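Local coordinates for IPT/TIG domain-containing protein BACOVA_02650 (Bacteroides ovatus, PDB 5E7G) that binds polysaccharide at the cell surface and probably captures xyloglucan before its transport into the periplasm for degradation, at residues M120-G125 with I165-P170. Residues are numbered along the deposited sequence; the frame is centred on the assembly and turned at random.
Sequences MTVIGG and ITLTAP
The carbonyl oxygen of I165 takes the N-H of V122 at 2.9 Å (N to O) and also faces the CA-H of T121, with CA 3.6 Å from that O. V122 returns the bond through its own O to I165 N, closing the ring of a hydrogen-bonded antiparallel pair. A second such ring joins M120 and L167: M120 N reaches L167 O at 3.0 Å, and L167 N bonds M120 O in return. Between them T121 and T166 form the non-hydrogen-bonded pair, CA atoms 4.4 Å apart; their hydroxyls, OG1 to OG1 at 3.8 Å, lie too far apart to bond, both side chains partly exposed, on the face opposite M120, V122, I165 and L167.

The other face is apolar. M120 holds CG between its backbone N and carbonyl carbon (chi1 81°), where CG packs on L167 CD1 at 3.6 Å; a bend at chi3 (79°) then carries the terminal CE to A169 CB, 3.8 Å away, just past the end of strand 165-168. L167 spreads its two methyls between M120 and V122, two residues apart on the other strand, CD1 against the M120 chain and CD2 against V122 CG2 at 3.7 Å. Beside them V122 and I165 meet more loosely, through their CB atoms.

Strand 104-109 flanks 120-125 on one side and strand 156-158 flanks 165-168 on the other, so the pair is the centre of a four-stranded antiparallel sheet. V122 and I165 touch L179 and V181, respectively, of strand 178-183 in a second sheet, the facing-sheet packing of the immunoglobulin-like beta-sandwich of an IPT/TIG domain, here the second of three.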
loop_
_atom_site.group_PDB
_atom_site.type_symbol
_atom_site.label_atom_id
_atom_site.label_comp_id
_atom_site.label_asym_id
_atom_site.label_seq_id
_atom_site.Cartn_x
_atom_site.Cartn_y
_atom_site.Cartn_z
ATOM N N MET A 120 -18.997 -7.088 -11.126
ATOM C CA MET A 120 -17.623 -7.198 -10.644
ATOM C C MET A 120 -16.909 -8.313 -11.409
ATOM O O MET A 120 -17.552 -9.137 -12.055
ATOM C CB MET A 120 -17.592 -7.479 -9.140
ATOM C CG MET A 120 -17.827 -8.926 -8.778
ATOM S SD MET A 120 -18.055 -9.177 -7.009
ATOM C CE MET A 120 -19.753 -8.654 -6.821
ATOM N N THR A 121 -15.583 -8.346 -11.331
ATOM C CA THR A 121 -14.813 -9.319 -12.094
ATOM C C THR A 121 -13.826 -10.059 -11.208
ATOM O O THR A 121 -12.946 -9.456 -10.590
ATOM C CB THR A 121 -14.055 -8.645 -13.249
ATOM O OG1 THR A 121 -14.969 -7.888 -14.043
ATOM C CG2 THR A 121 -13.378 -9.685 -14.127
ATOM N N VAL A 122 -13.989 -11.376 -11.146
ATOM C CA VAL A 122 -13.047 -12.231 -10.445
ATOM C C VAL A 122 -11.871 -12.494 -11.371
ATOM O O VAL A 122 -12.058 -12.882 -12.522
ATOM C CB VAL A 122 -13.686 -13.565 -10.012
ATOM C CG1 VAL A 122 -12.681 -14.423 -9.266
ATOM C CG2 VAL A 122 -14.910 -13.310 -9.149
ATOM N N ILE A 123 -10.662 -12.275 -10.867
ATOM C CA ILE A 123 -9.448 -12.437 -11.663
ATOM C C ILE A 123 -8.569 -13.529 -11.078
ATOM O O ILE A 123 -8.268 -13.526 -9.887
ATOM C CB ILE A 123 -8.662 -11.124 -11.744
ATOM C CG1 ILE A 123 -9.499 -10.079 -12.489
ATOM C CG2 ILE A 123 -7.320 -11.339 -12.442
ATOM C CD1 ILE A 123 -8.873 -8.706 -12.557
ATOM N N GLY A 124 -8.168 -14.468 -11.929
ATOM C CA GLY A 124 -7.300 -15.553 -11.513
ATOM C C GLY A 124 -6.872 -16.394 -12.696
ATOM O O GLY A 124 -6.479 -15.860 -13.734
ATOM N N GLY A 125 -6.955 -17.712 -12.539
ATOM C CA GLY A 125 -6.544 -18.631 -13.583
ATOM C C GLY A 125 -7.118 -20.030 -13.427
ATOM O O GLY A 125 -7.582 -20.420 -12.350
ATOM N N ILE A 165 -13.816 -14.257 -14.431
ATOM C CA ILE A 165 -15.247 -14.486 -14.308
ATOM C C ILE A 165 -15.964 -13.167 -14.039
ATOM O O ILE A 165 -15.855 -12.605 -12.949
ATOM C CB ILE A 165 -15.588 -15.480 -13.175
ATOM C CG1 ILE A 165 -14.817 -16.789 -13.355
ATOM C CG2 ILE A 165 -17.103 -15.750 -13.144
ATOM C CD1 ILE A 165 -15.033 -17.806 -12.227
ATOM N N THR A 166 -16.690 -12.673 -15.034
ATOM C CA THR A 166 -17.531 -11.498 -14.846
ATOM C C THR A 166 -18.890 -11.937 -14.327
ATOM O O THR A 166 -19.508 -12.843 -14.886
ATOM C CB THR A 166 -17.700 -10.712 -16.141
ATOM O OG1 THR A 166 -16.413 -10.279 -16.596
ATOM C CG2 THR A 166 -18.582 -9.499 -15.922
ATOM N N LEU A 167 -19.346 -11.295 -13.255
ATOM C CA LEU A 167 -20.585 -11.691 -12.597
ATOM C C LEU A 167 -21.359 -10.480 -12.060
ATOM O O LEU A 167 -20.824 -9.372 -11.974
ATOM C CB LEU A 167 -20.280 -12.685 -11.470
ATOM C CG LEU A 167 -19.418 -12.195 -10.305
ATOM C CD1 LEU A 167 -20.273 -11.535 -9.229
ATOM C CD2 LEU A 167 -18.614 -13.345 -9.709
ATOM N N THR A 168 -22.628 -10.700 -11.718
ATOM C CA THR A 168 -23.462 -9.656 -11.134
ATOM C C THR A 168 -23.729 -9.992 -9.670
ATOM O O THR A 168 -23.889 -11.160 -9.306
ATOM C CB THR A 168 -24.801 -9.487 -11.900
ATOM O OG1 THR A 168 -25.653 -10.611 -11.647
ATOM C CG2 THR A 168 -24.546 -9.355 -13.400
ATOM N N ALA A 169 -23.756 -8.956 -8.835
ATOM C CA ALA A 169 -23.866 -9.126 -7.392
ATOM C C ALA A 169 -25.291 -9.488 -6.971
ATOM O O ALA A 169 -26.251 -8.878 -7.444
ATOM C CB ALA A 169 -23.425 -7.859 -6.688
ATOM N N PRO A 170 -25.432 -10.464 -6.060
ATOM C CA PRO A 170 -26.763 -10.870 -5.595
ATOM C C PRO A 170 -27.447 -9.815 -4.726
ATOM O O PRO A 170 -26.808 -8.845 -4.319
ATOM C CB PRO A 170 -26.480 -12.136 -4.781
ATOM C CG PRO A 170 -25.084 -11.980 -4.311
ATOM C CD PRO A 170 -24.362 -11.227 -5.394
#